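Two-component system response regulator/GGDEF domain protein (Aeromonas salmonicida, PDB 3LUF) probably makes cyclic di-GMP from two GTP through a GGDEF domain absent from this fragment, which holds two magnesium-binding receiver domains. Local coordinates at residues M14-M19 and V101-R106; E31-D36 and D47-A52; D87-W92 and E231-Q236; G221-L226 and S240-A245. All blocks are in the same frame, centred on the assembly; numbering follows the deposited sequence.

Contact 1: residues M14-M19 and V101-R106. Unlike the reference sequence in segment 14-19: Met19 (reference Thr).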
loop_
_atom_site.group_PDB
_atom_site.type_symbol
_atom_site.label_atom_id
_atom_site.label_comp_id
_atom_site.label_asym_id
_atom_site.label_seq_id
_atom_site.Cartn_x
_atom_site.Cartn_y
_atom_site.Cartn_z
HETATM N N MSE B 14 -9.256 30.379 -14.887
HETATM C CA MSE B 14 -10.036 29.706 -15.909
HETATM C C MSE B 14 -9.369 28.366 -16.265
HETATM O O MSE B 14 -10.031 27.354 -16.367
HETATM C CB MSE B 14 -10.166 30.556 -17.175
HETATM C CG MSE B 14 -11.259 30.022 -18.094
HETATM SE SE MSE B 14 -11.193 30.991 -19.760
HETATM C CE MSE B 14 -9.647 30.134 -20.581
ATOM N N THR B 15 -8.048 28.376 -16.427
ATOM C CA THR B 15 -7.324 27.161 -16.804
ATOM C C THR B 15 -7.487 26.046 -15.768
ATOM O O THR B 15 -7.781 24.875 -16.108
ATOM C CB THR B 15 -5.828 27.512 -16.947
ATOM O OG1 THR B 15 -5.696 28.430 -18.040
ATOM C CG2 THR B 15 -4.988 26.266 -17.238
ATOM N N ILE B 16 -7.255 26.400 -14.507
ATOM C CA ILE B 16 -7.233 25.392 -13.442
ATOM C C ILE B 16 -8.639 24.880 -13.189
ATOM O O ILE B 16 -8.873 23.670 -13.038
ATOM C CB ILE B 16 -6.567 25.946 -12.156
ATOM C CG1 ILE B 16 -5.071 26.217 -12.437
ATOM C CG2 ILE B 16 -6.695 24.966 -10.995
ATOM C CD1 ILE B 16 -4.450 27.158 -11.504
ATOM N N ARG B 17 -9.578 25.802 -13.145
ATOM C CA ARG B 17 -10.975 25.398 -12.891
ATOM C C ARG B 17 -11.437 24.476 -14.021
ATOM O O ARG B 17 -11.998 23.405 -13.758
ATOM C CB ARG B 17 -11.890 26.621 -12.740
ATOM C CG ARG B 17 -13.355 26.312 -12.430
ATOM C CD ARG B 17 -14.224 27.602 -12.343
ATOM N NE ARG B 17 -14.349 28.280 -13.634
ATOM C CZ ARG B 17 -13.704 29.401 -13.980
ATOM N NH1 ARG B 17 -12.813 29.956 -13.164
ATOM N NH2 ARG B 17 -13.893 29.915 -15.204
ATOM N N ARG B 18 -11.148 24.848 -15.268
ATOM C CA ARG B 18 -11.537 23.977 -16.375
ATOM C C ARG B 18 -10.824 22.604 -16.382
ATOM O O ARG B 18 -11.465 21.587 -16.703
ATOM C CB ARG B 18 -11.437 24.680 -17.723
ATOM C CG ARG B 18 -12.492 25.751 -17.856
ATOM C CD ARG B 18 -12.516 26.305 -19.206
ATOM N NE ARG B 18 -13.555 27.325 -19.263
ATOM C CZ ARG B 18 -13.756 28.104 -20.317
ATOM N NH1 ARG B 18 -13.005 27.963 -21.412
ATOM N NH2 ARG B 18 -14.718 29.007 -20.272
HETATM N N MSE B 19 -9.542 22.564 -16.011
HETATM C CA MSE B 19 -8.826 21.266 -15.845
HETATM C C MSE B 19 -9.490 20.366 -14.817
HETATM O O MSE B 19 -9.645 19.143 -15.032
HETATM C CB MSE B 19 -7.379 21.481 -15.412
HETATM C CG MSE B 19 -6.504 21.951 -16.510
HETATM SE SE MSE B 19 -4.723 22.392 -15.743
HETATM C CE MSE B 19 -3.981 22.496 -17.507
ATOM N N VAL B 101 -4.521 20.200 -2.128
ATOM C CA VAL B 101 -4.136 19.730 -3.450
ATOM C C VAL B 101 -3.182 20.756 -4.012
ATOM O O VAL B 101 -3.461 21.961 -3.976
ATOM C CB VAL B 101 -5.364 19.598 -4.385
ATOM C CG1 VAL B 101 -4.956 19.252 -5.820
ATOM C CG2 VAL B 101 -6.294 18.517 -3.863
HETATM N N MSE B 102 -2.029 20.300 -4.491
HETATM C CA MSE B 102 -1.137 21.218 -5.195
HETATM C C MSE B 102 -1.673 21.518 -6.585
HETATM O O MSE B 102 -2.100 20.585 -7.294
HETATM C CB MSE B 102 0.269 20.608 -5.305
HETATM C CG MSE B 102 0.931 20.321 -3.978
HETATM SE SE MSE B 102 1.213 21.899 -2.832
HETATM C CE MSE B 102 2.068 23.142 -4.015
ATOM N N LYS B 103 -1.660 22.797 -6.985
ATOM C CA LYS B 103 -2.161 23.169 -8.314
ATOM C C LYS B 103 -1.109 23.823 -9.195
ATOM O O LYS B 103 -1.440 24.617 -10.072
ATOM C CB LYS B 103 -3.460 24.002 -8.259
ATOM C CG LYS B 103 -3.343 25.252 -7.421
ATOM C CD LYS B 103 -4.525 26.177 -7.653
ATOM C CE LYS B 103 -4.394 27.427 -6.760
ATOM N NZ LYS B 103 -5.318 28.479 -7.309
ATOM N N ASP B 104 0.152 23.444 -8.974
ATOM C CA ASP B 104 1.259 24.027 -9.736
ATOM C C ASP B 104 1.486 23.340 -11.080
ATOM O O ASP B 104 2.210 23.865 -11.899
ATOM C CB ASP B 104 2.553 24.078 -8.908
ATOM C CG ASP B 104 3.040 22.701 -8.494
ATOM O OD1 ASP B 104 2.222 21.818 -8.192
ATOM O OD2 ASP B 104 4.273 22.511 -8.455
ATOM N N SER B 105 0.823 22.214 -11.316
ATOM C CA SER B 105 0.898 21.510 -12.589
ATOM C C SER B 105 -0.356 20.722 -12.832
ATOM O O SER B 105 -1.160 20.478 -11.917
ATOM C CB SER B 105 2.093 20.534 -12.639
ATOM O OG SER B 105 1.879 19.496 -11.693
ATOM N N ARG B 106 -0.513 20.275 -14.066
ATOM C CA ARG B 106 -1.662 19.467 -14.412
ATOM C C ARG B 106 -1.628 18.128 -13.657
ATOM O O ARG B 106 -2.650 17.675 -13.105
ATOM C CB ARG B 106 -1.742 19.251 -15.926
ATOM C CG ARG B 106 -2.857 18.281 -16.343
ATOM C CD ARG B 106 -4.271 18.662 -15.812
ATOM N NE ARG B 106 -5.235 17.605 -16.153
ATOM C CZ ARG B 106 -5.468 16.502 -15.437
ATOM N NH1 ARG B 106 -4.844 16.273 -14.277
ATOM N NH2 ARG B 106 -6.351 15.617 -15.883
HETATM O O HOH W 1 -8.363 17.965 -17.227
#
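Lys103 is the first residue of 101-106 to meet the helix, laying its aliphatic chain across the end of Ile16. The two side chains cross at about a right angle, Lys103 CD lying 4.0 Å from Ile16 CD1. With CG wedged between backbone N and carbonyl carbon (chi1 56°), the extended chain of Lys103 runs past Ile16 to the metal site, where NZ forms salt bridges with Asp55 and Glu11. It ends about 4 Å from the bound magnesium, in the place of the signature lysine of receiver domains. Arg106, bent at chi2 (54°), brings CD to 3.8 Å from SE of Met19, a selenomethionine where the reference sequence has threonine. One water, 2.8 Å from Met19 O, also accepts a weak bond from Arg106 NE at 3.3 Å, while Arg106 NH1 bonds to Gln110. The contact thus bridges the start of helix 14-27 and the turn between strand 99-102 and helix 106-122; Leu109 of the latter helix touches both Met19 and Lys103, and the Lys103 backbone bonds to Thr81 of strand 77-81.

Contact 2: residues E31-D36 and D47-A52; sequences EIDAFD and DEYVVA
Asp33 and Tyr49 meet between two parallel strands that are not sheet neighbours, strand 6-10 lying between them, and the nearest alpha carbons, Asp33 CA and Ala52 CA, stay 9.4 Å apart. A single side-chain bond spans this gap. Tyr49 OH donates to Asp33 OD2 at 2.6 Å, a short bond received on the anti lone pair, away from the other carboxylate oxygen. OD2 sits at the edge of the phenol, near the ring plane, but the carboxylate itself is turned 66° from the ring. Asp33 CB adds a looser touch, 4.2 Å from Tyr49 CE1. In Tyr49, CG lies anti to the carbonyl carbon (chi1 -61°), and the ring reaches from the backbone toward the outer strand. Lys6 of the intervening strand 6-10 touches Tyr49 and makes a long, weak ion pair with Asp33 OD2. The chain turns a corner at Val50, within strand 49-55, which is interrupted there. The full parallel order 2-1-3-4-5 is that of the CheY-like receiver fold, and here a tyrosine hydroxyl links the second and third strands, which the first separates in the sheet.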
loop_
_atom_site.group_PDB
_atom_site.type_symbol
_atom_site.label_atom_id
_atom_site.label_comp_id
_atom_site.label_asym_id
_atom_site.label_seq_id
_atom_site.Cartn_x
_atom_site.Cartn_y
_atom_site.Cartn_z
ATOM N N GLU B 31 -21.459 15.085 -9.593
ATOM C CA GLU B 31 -21.980 16.322 -10.200
ATOM C C GLU B 31 -21.155 17.487 -9.676
ATOM O O GLU B 31 -20.789 17.507 -8.501
ATOM C CB GLU B 31 -23.438 16.574 -9.825
ATOM C CG GLU B 31 -24.459 16.320 -10.935
ATOM C CD GLU B 31 -25.286 15.084 -10.663
ATOM O OE1 GLU B 31 -24.726 14.109 -10.117
ATOM O OE2 GLU B 31 -26.499 15.097 -10.964
ATOM N N ILE B 32 -20.871 18.454 -10.543
ATOM C CA ILE B 32 -19.955 19.524 -10.210
ATOM C C ILE B 32 -20.650 20.855 -10.326
ATOM O O ILE B 32 -21.253 21.129 -11.359
ATOM C CB ILE B 32 -18.731 19.558 -11.183
ATOM C CG1 ILE B 32 -17.989 18.217 -11.179
ATOM C CG2 ILE B 32 -17.775 20.675 -10.779
ATOM C CD1 ILE B 32 -16.979 18.087 -12.352
ATOM N N ASP B 33 -20.545 21.673 -9.278
ATOM C CA ASP B 33 -20.850 23.103 -9.369
ATOM C C ASP B 33 -19.538 23.864 -9.210
ATOM O O ASP B 33 -18.871 23.745 -8.170
ATOM C CB ASP B 33 -21.810 23.517 -8.254
ATOM C CG ASP B 33 -23.225 22.983 -8.463
ATOM O OD1 ASP B 33 -23.651 22.816 -9.624
ATOM O OD2 ASP B 33 -23.919 22.752 -7.452
ATOM N N ALA B 34 -19.200 24.686 -10.207
ATOM C CA ALA B 34 -17.923 25.399 -10.182
ATOM C C ALA B 34 -18.100 26.898 -10.417
ATOM O O ALA B 34 -18.774 27.303 -11.372
ATOM C CB ALA B 34 -16.962 24.829 -11.249
ATOM N N PHE B 35 -17.454 27.694 -9.571
ATOM C CA PHE B 35 -17.586 29.149 -9.632
ATOM C C PHE B 35 -16.244 29.815 -9.566
ATOM O O PHE B 35 -15.281 29.246 -9.034
ATOM C CB PHE B 35 -18.471 29.654 -8.482
ATOM C CG PHE B 35 -19.786 28.992 -8.435
ATOM C CD1 PHE B 35 -20.789 29.375 -9.336
ATOM C CD2 PHE B 35 -20.021 27.929 -7.533
ATOM C CE1 PHE B 35 -22.014 28.718 -9.336
ATOM C CE2 PHE B 35 -21.240 27.274 -7.516
ATOM C CZ PHE B 35 -22.242 27.661 -8.423
ATOM N N ASP B 36 -16.166 31.013 -10.144
ATOM C CA ASP B 36 -14.928 31.781 -10.077
ATOM C C ASP B 36 -14.833 32.775 -8.919
ATOM O O ASP B 36 -13.829 33.453 -8.803
ATOM C CB ASP B 36 -14.634 32.495 -11.427
ATOM C CG ASP B 36 -15.701 33.518 -11.825
ATOM O OD1 ASP B 36 -16.684 33.746 -11.085
ATOM O OD2 ASP B 36 -15.529 34.118 -12.911
ATOM N N ASP B 47 -25.080 20.341 3.300
ATOM C CA ASP B 47 -25.792 19.076 3.106
ATOM C C ASP B 47 -25.918 18.579 1.657
ATOM O O ASP B 47 -26.303 17.437 1.447
ATOM C CB ASP B 47 -27.154 19.041 3.871
ATOM C CG ASP B 47 -28.181 20.055 3.350
ATOM O OD1 ASP B 47 -28.133 20.443 2.174
ATOM O OD2 ASP B 47 -29.087 20.446 4.127
ATOM N N GLU B 48 -25.582 19.403 0.664
ATOM C CA GLU B 48 -25.680 18.975 -0.719
ATOM C C GLU B 48 -24.336 18.433 -1.244
ATOM O O GLU B 48 -24.304 17.654 -2.191
ATOM C CB GLU B 48 -26.128 20.144 -1.577
ATOM C CG GLU B 48 -27.022 19.779 -2.747
ATOM C CD GLU B 48 -27.709 21.009 -3.319
ATOM O OE1 GLU B 48 -27.908 21.074 -4.550
ATOM O OE2 GLU B 48 -28.034 21.926 -2.528
ATOM N N TYR B 49 -23.245 18.828 -0.603
ATOM C CA TYR B 49 -21.885 18.583 -1.167
ATOM C C TYR B 49 -21.036 17.644 -0.368
ATOM O O TYR B 49 -20.965 17.732 0.853
ATOM C CB TYR B 49 -21.129 19.898 -1.357
ATOM C CG TYR B 49 -21.821 20.818 -2.309
ATOM C CD1 TYR B 49 -21.553 20.778 -3.687
ATOM C CD2 TYR B 49 -22.790 21.709 -1.845
ATOM C CE1 TYR B 49 -22.196 21.631 -4.568
ATOM C CE2 TYR B 49 -23.457 22.553 -2.724
ATOM C CZ TYR B 49 -23.153 22.521 -4.076
ATOM O OH TYR B 49 -23.808 23.368 -4.931
ATOM N N VAL B 50 -20.389 16.735 -1.084
ATOM C CA VAL B 50 -19.385 15.859 -0.487
ATOM C C VAL B 50 -18.206 16.661 0.084
ATOM O O VAL B 50 -17.733 16.422 1.218
ATOM C CB VAL B 50 -18.861 14.855 -1.546
ATOM C CG1 VAL B 50 -17.812 13.934 -0.948
ATOM C CG2 VAL B 50 -20.006 14.018 -2.112
ATOM N N VAL B 51 -17.737 17.635 -0.709
ATOM C CA VAL B 51 -16.533 18.397 -0.372
ATOM C C VAL B 51 -16.495 19.579 -1.311
ATOM O O VAL B 51 -17.112 19.555 -2.381
ATOM C CB VAL B 51 -15.272 17.504 -0.609
ATOM C CG1 VAL B 51 -15.188 17.134 -2.096
ATOM C CG2 VAL B 51 -13.961 18.121 -0.030
ATOM N N ALA B 52 -15.763 20.608 -0.898
ATOM C CA ALA B 52 -15.481 21.759 -1.766
ATOM C C ALA B 52 -13.981 21.851 -2.012
ATOM O O ALA B 52 -13.212 21.711 -1.075
ATOM C CB ALA B 52 -15.961 23.039 -1.064
#

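Contact 3: residues D87-W92 and E231-Q236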
loop_
_atom_site.group_PDB
_atom_site.type_symbol
_atom_site.label_atom_id
_atom_site.label_comp_id
_atom_site.label_asym_id
_atom_site.label_seq_id
_atom_site.Cartn_x
_atom_site.Cartn_y
_atom_site.Cartn_z
ATOM N N ASP B 87 4.240 25.556 8.042
ATOM C CA ASP B 87 3.347 26.463 8.766
ATOM C C ASP B 87 1.949 26.544 8.159
ATOM O O ASP B 87 0.970 26.606 8.886
ATOM C CB ASP B 87 3.935 27.872 8.812
ATOM C CG ASP B 87 5.230 27.935 9.602
ATOM O OD1 ASP B 87 5.307 27.270 10.660
ATOM O OD2 ASP B 87 6.158 28.648 9.163
ATOM N N LYS B 88 1.873 26.569 6.832
ATOM C CA LYS B 88 0.587 26.576 6.148
ATOM C C LYS B 88 -0.168 25.278 6.412
ATOM O O LYS B 88 -1.329 25.308 6.794
ATOM C CB LYS B 88 0.764 26.780 4.642
ATOM C CG LYS B 88 0.916 28.221 4.212
ATOM C CD LYS B 88 1.180 28.288 2.723
ATOM C CE LYS B 88 1.620 29.674 2.317
ATOM N NZ LYS B 88 2.035 29.683 0.892
ATOM N N ARG B 89 0.495 24.145 6.212
ATOM C CA ARG B 89 -0.140 22.834 6.438
ATOM C C ARG B 89 -0.727 22.689 7.864
ATOM O O ARG B 89 -1.868 22.220 8.043
ATOM C CB ARG B 89 0.834 21.700 6.114
ATOM C CG ARG B 89 0.173 20.319 6.074
ATOM C CD ARG B 89 1.205 19.197 6.152
ATOM N NE ARG B 89 0.617 17.959 6.663
ATOM C CZ ARG B 89 0.487 17.650 7.953
ATOM N NH1 ARG B 89 0.905 18.490 8.901
ATOM N NH2 ARG B 89 -0.072 16.496 8.309
ATOM N N GLU B 90 0.062 23.100 8.852
ATOM C CA GLU B 90 -0.333 23.100 10.264
ATOM C C GLU B 90 -1.518 24.025 10.520
ATOM O O GLU B 90 -2.489 23.619 11.162
ATOM C CB GLU B 90 0.871 23.472 11.144
ATOM C CG GLU B 90 0.535 24.008 12.545
ATOM C CD GLU B 90 1.677 23.807 13.552
ATOM O OE1 GLU B 90 2.861 23.744 13.126
ATOM O OE2 GLU B 90 1.387 23.699 14.772
ATOM N N ALA B 91 -1.436 25.255 10.007
ATOM C CA ALA B 91 -2.542 26.224 10.112
ATOM C C ALA B 91 -3.834 25.676 9.508
ATOM O O ALA B 91 -4.891 25.759 10.108
ATOM C CB ALA B 91 -2.168 27.548 9.455
ATOM N N TRP B 92 -3.732 25.090 8.320
ATOM C CA TRP B 92 -4.913 24.607 7.628
ATOM C C TRP B 92 -5.543 23.444 8.362
ATOM O O TRP B 92 -6.757 23.378 8.483
ATOM C CB TRP B 92 -4.550 24.175 6.222
ATOM C CG TRP B 92 -4.030 25.285 5.402
ATOM C CD1 TRP B 92 -4.211 26.618 5.612
ATOM C CD2 TRP B 92 -3.277 25.162 4.194
ATOM N NE1 TRP B 92 -3.584 27.343 4.630
ATOM C CE2 TRP B 92 -3.018 26.473 3.732
ATOM C CE3 TRP B 92 -2.785 24.068 3.459
ATOM C CZ2 TRP B 92 -2.282 26.725 2.570
ATOM C CZ3 TRP B 92 -2.064 24.313 2.297
ATOM C CH2 TRP B 92 -1.819 25.643 1.861
ATOM N N GLU B 231 2.161 9.940 9.650
ATOM C CA GLU B 231 1.458 11.178 9.348
ATOM C C GLU B 231 0.059 10.888 8.798
ATOM O O GLU B 231 -0.166 9.799 8.236
ATOM C CB GLU B 231 2.269 11.962 8.321
ATOM C CG GLU B 231 3.687 12.307 8.819
ATOM C CD GLU B 231 3.685 13.340 9.953
ATOM O OE1 GLU B 231 2.897 14.316 9.905
ATOM O OE2 GLU B 231 4.476 13.156 10.900
ATOM N N PRO B 232 -0.876 11.847 8.918
ATOM C CA PRO B 232 -2.243 11.687 8.395
ATOM C C PRO B 232 -2.311 11.289 6.938
ATOM O O PRO B 232 -3.159 10.457 6.558
ATOM C CB PRO B 232 -2.852 13.092 8.579
ATOM C CG PRO B 232 -2.114 13.651 9.709
ATOM C CD PRO B 232 -0.737 13.112 9.679
ATOM N N GLU B 233 -1.437 11.875 6.112
ATOM C CA GLU B 233 -1.422 11.579 4.680
ATOM C C GLU B 233 -0.969 10.142 4.425
ATOM O O GLU B 233 -1.398 9.556 3.445
ATOM C CB GLU B 233 -0.537 12.559 3.860
ATOM C CG GLU B 233 -0.988 14.075 3.904
ATOM C CD GLU B 233 -0.472 14.853 5.137
ATOM O OE1 GLU B 233 -0.022 14.236 6.127
ATOM O OE2 GLU B 233 -0.538 16.108 5.121
ATOM N N GLU B 234 -0.070 9.615 5.263
ATOM C CA GLU B 234 0.358 8.231 5.169
ATOM C C GLU B 234 -0.804 7.295 5.508
ATOM O O GLU B 234 -1.102 6.375 4.741
ATOM C CB GLU B 234 1.562 7.970 6.052
ATOM C CG GLU B 234 2.828 8.606 5.468
ATOM C CD GLU B 234 4.023 8.508 6.405
ATOM O OE1 GLU B 234 5.166 8.565 5.898
ATOM O OE2 GLU B 234 3.816 8.419 7.637
ATOM N N LEU B 235 -1.528 7.629 6.574
ATOM C CA LEU B 235 -2.699 6.848 6.980
ATOM C C LEU B 235 -3.738 6.877 5.872
ATOM O O LEU B 235 -4.250 5.828 5.484
ATOM C CB LEU B 235 -3.316 7.367 8.308
ATOM C CG LEU B 235 -4.659 6.707 8.669
ATOM C CD1 LEU B 235 -4.503 5.233 9.005
ATOM C CD2 LEU B 235 -5.310 7.460 9.805
ATOM N N GLN B 236 -4.063 8.076 5.386
ATOM C CA GLN B 236 -4.993 8.221 4.270
ATOM C C GLN B 236 -4.609 7.396 3.060
ATOM O O GLN B 236 -5.457 6.727 2.506
ATOM C CB GLN B 236 -5.160 9.684 3.859
ATOM C CG GLN B 236 -6.003 9.873 2.591
ATOM C CD GLN B 236 -6.403 11.343 2.373
ATOM O OE1 GLN B 236 -7.591 11.679 2.321
ATOM N NE2 GLN B 236 -5.410 12.218 2.312
#
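A salt bridge between the two receiver domains, Arg89 on helix 86-94 of the first and Glu233 in the opening turn of helix 232-248 of the second, makes this contact. The side chains come from opposite directions. Arg89 grips the carboxylate side-on: NE gives a nearly straight bond to Glu233 OE2 (2.7 Å, 167°), lying almost in the guanidinium plane, and NH2 gives one to Glu233 OE1 (3.1 Å), tilted from that plane. Each oxygen receives on its syn lone pair, and the two planes are 36° apart, so the pairing is clearly not coplanar. CG anti to the backbone N (chi1 -169°) and an extended chain carry the guanidinium of Arg89 straight out from its helix, while Glu233 bends at chi2. Pro232 supports the edge of the guanidinium, its CD 3.7 Å from Arg89 NH2. Glu231 OE1, 4.0 Å from Arg89 NH2, lies well out of the guanidinium plane and adds only charge attraction. Beside this bridge, Gln236 bonds to Asp99 and packs on helix 106-122, a further tie between domains. Pro232 and Leu235 rest on helix 134-145, and Glu233 and Glu234 face the second subunit, where Glu234 OE1 bonds to Ser214 and Asn227 of that chain.

Contact 4: residues G221-L226 and S240-A245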
loop_
_atom_site.group_PDB
_atom_site.type_symbol
_atom_site.label_atom_id
_atom_site.label_comp_id
_atom_site.label_asym_id
_atom_site.label_seq_id
_atom_site.Cartn_x
_atom_site.Cartn_y
_atom_site.Cartn_z
ATOM N N GLY B 221 -1.687 -12.832 7.670
ATOM C CA GLY B 221 -2.840 -12.531 6.822
ATOM C C GLY B 221 -3.316 -11.082 6.812
ATOM O O GLY B 221 -4.316 -10.758 6.130
ATOM N N ALA B 222 -2.621 -10.192 7.511
ATOM C CA ALA B 222 -2.956 -8.776 7.344
ATOM C C ALA B 222 -2.736 -8.368 5.880
ATOM O O ALA B 222 -1.823 -8.866 5.205
ATOM C CB ALA B 222 -2.116 -7.902 8.266
ATOM N N ASN B 223 -3.608 -7.511 5.360
ATOM C CA ASN B 223 -3.442 -6.999 3.979
ATOM C C ASN B 223 -2.257 -6.067 3.849
ATOM O O ASN B 223 -1.652 -5.980 2.779
ATOM C CB ASN B 223 -4.689 -6.213 3.529
ATOM C CG ASN B 223 -5.977 -7.029 3.584
ATOM O OD1 ASN B 223 -6.389 -7.548 4.640
ATOM N ND2 ASN B 223 -6.638 -7.119 2.433
ATOM N N ASP B 224 -1.943 -5.355 4.918
ATOM C CA ASP B 224 -1.001 -4.242 4.849
ATOM C C ASP B 224 -0.472 -3.926 6.231
ATOM O O ASP B 224 -0.941 -4.475 7.254
ATOM C CB ASP B 224 -1.755 -3.008 4.293
ATOM C CG ASP B 224 -0.852 -2.055 3.516
ATOM O OD1 ASP B 224 0.403 -2.145 3.610
ATOM O OD2 ASP B 224 -1.423 -1.172 2.835
ATOM N N PHE B 225 0.508 -3.031 6.264
ATOM C CA PHE B 225 1.117 -2.595 7.529
ATOM C C PHE B 225 1.247 -1.087 7.538
ATOM O O PHE B 225 1.288 -0.454 6.476
ATOM C CB PHE B 225 2.515 -3.216 7.683
ATOM C CG PHE B 225 3.532 -2.643 6.724
ATOM C CD1 PHE B 225 4.388 -1.634 7.143
ATOM C CD2 PHE B 225 3.595 -3.082 5.410
ATOM C CE1 PHE B 225 5.316 -1.085 6.262
ATOM C CE2 PHE B 225 4.519 -2.517 4.500
ATOM C CZ PHE B 225 5.383 -1.518 4.964
ATOM N N LEU B 226 1.347 -0.523 8.731
ATOM C CA LEU B 226 1.576 0.906 8.870
ATOM C C LEU B 226 2.361 1.074 10.152
ATOM O O LEU B 226 1.914 0.657 11.230
ATOM C CB LEU B 226 0.232 1.644 8.905
ATOM C CG LEU B 226 0.254 3.143 9.191
ATOM C CD1 LEU B 226 1.049 3.814 8.117
ATOM C CD2 LEU B 226 -1.207 3.640 9.229
ATOM N N SER B 240 -6.830 4.359 1.683
ATOM C CA SER B 240 -7.387 4.415 0.329
ATOM C C SER B 240 -6.964 3.220 -0.516
ATOM O O SER B 240 -7.793 2.605 -1.199
ATOM C CB SER B 240 -7.002 5.721 -0.378
ATOM O OG SER B 240 -7.564 6.760 0.374
ATOM N N HIS B 241 -5.674 2.848 -0.447
ATOM C CA HIS B 241 -5.182 1.707 -1.226
ATOM C C HIS B 241 -5.899 0.400 -0.862
ATOM O O HIS B 241 -6.221 -0.396 -1.759
ATOM C CB HIS B 241 -3.669 1.507 -1.073
ATOM C CG HIS B 241 -2.829 2.376 -1.959
ATOM N ND1 HIS B 241 -2.766 2.200 -3.321
ATOM C CD2 HIS B 241 -1.970 3.385 -1.669
ATOM C CE1 HIS B 241 -1.919 3.082 -3.840
ATOM N NE2 HIS B 241 -1.439 3.823 -2.857
ATOM N N ASN B 242 -6.119 0.186 0.423
ATOM C CA ASN B 242 -6.799 -1.041 0.881
ATOM C C ASN B 242 -8.271 -1.079 0.494
ATOM O O ASN B 242 -8.807 -2.143 0.085
ATOM C CB ASN B 242 -6.605 -1.262 2.384
ATOM C CG ASN B 242 -5.229 -1.790 2.680
ATOM O OD1 ASN B 242 -4.279 -1.029 2.903
ATOM N ND2 ASN B 242 -5.072 -3.092 2.526
ATOM N N LEU B 243 -8.910 0.069 0.594
ATOM C CA LEU B 243 -10.320 0.182 0.132
ATOM C C LEU B 243 -10.440 -0.035 -1.374
ATOM O O LEU B 243 -11.336 -0.738 -1.861
ATOM C CB LEU B 243 -10.981 1.494 0.588
ATOM C CG LEU B 243 -11.076 1.732 2.092
ATOM C CD1 LEU B 243 -11.655 3.106 2.370
ATOM C CD2 LEU B 243 -11.883 0.643 2.817
ATOM N N GLU B 244 -9.524 0.551 -2.144
ATOM C CA GLU B 244 -9.526 0.326 -3.580
ATOM C C GLU B 244 -9.315 -1.164 -3.916
ATOM O O GLU B 244 -9.984 -1.705 -4.782
ATOM C CB GLU B 244 -8.445 1.205 -4.227
ATOM C CG GLU B 244 -8.081 0.805 -5.640
ATOM C CD GLU B 244 -8.794 1.627 -6.669
ATOM O OE1 GLU B 244 -8.540 1.392 -7.877
ATOM O OE2 GLU B 244 -9.602 2.522 -6.295
ATOM N N ALA B 245 -8.391 -1.825 -3.219
ATOM C CA ALA B 245 -8.152 -3.262 -3.466
ATOM C C ALA B 245 -9.406 -4.068 -3.200
ATOM O O ALA B 245 -9.696 -5.025 -3.946
ATOM C CB ALA B 245 -6.995 -3.776 -2.608
#
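Asn223 and Asp224 meet Asn242 where the last strand of the second receiver domain packs against its last helix, the closing strand-helix unit of a CheY-like (beta-alpha)5 fold. Gly221, with positive phi, ends the preceding helix in a Schellman motif. Asn223, just ahead of the strand, turns CB toward the helix, 3.3 Å from the atom modelled as Asn242 ND2; the amide of Asn242 is probably turned over, so the identity of that atom is doubtful. The Asn223 amide itself is held elsewhere, OD1 by Ile202 N and ND2 by Lys197 O, which fixes its rotation against strand 201-207. Asp224 begins the strand. Its CG is anti to the backbone N (chi1 -150°), which brings OD2 to 2.9 Å from Asn242 OD1 as modelled; with the amide turned back this may be a hydrogen bond. Both carboxylate oxygens are engaged by arginines: OD2 by Arg238 of the same chain, OD1 by Arg238 of the second subunit. His241 NE2 bonds to Asn223 O of that subunit, and the two His241 rings meet there, so this strand and helix also build the dimer interface. Phe225 points away from helix 232-248, onto helix 213-219. Its backbone N donates to Asp224 OD1 at 2.8 Å and 146°, meeting that oxygen on the anti side, 34° out of the carboxylate plane.

Contacts 1 and 2 belong to the first receiver domain, contact 4 to the second, and contact 3 joins the two. Contact 2 is nested along the chain inside the loop closed by contact 1; their centres lie about 16 Å apart and they touch through Arg17, whose NH1 is 3.6 Å from Asp36 CB. Contacts 3 and 4 share helix 232-248 and meet at Leu235 CD1 and Leu226 CD2, 3.7 Å apart. Contact 1 alone reaches a magnesium site, and its centre is about 21 Å from that of contact 3. Contacts 1, 3 and 4 all touch the second subunit, whereas contact 2 does not and lies across the chain's centre from contact 4, about 30 Å between centres.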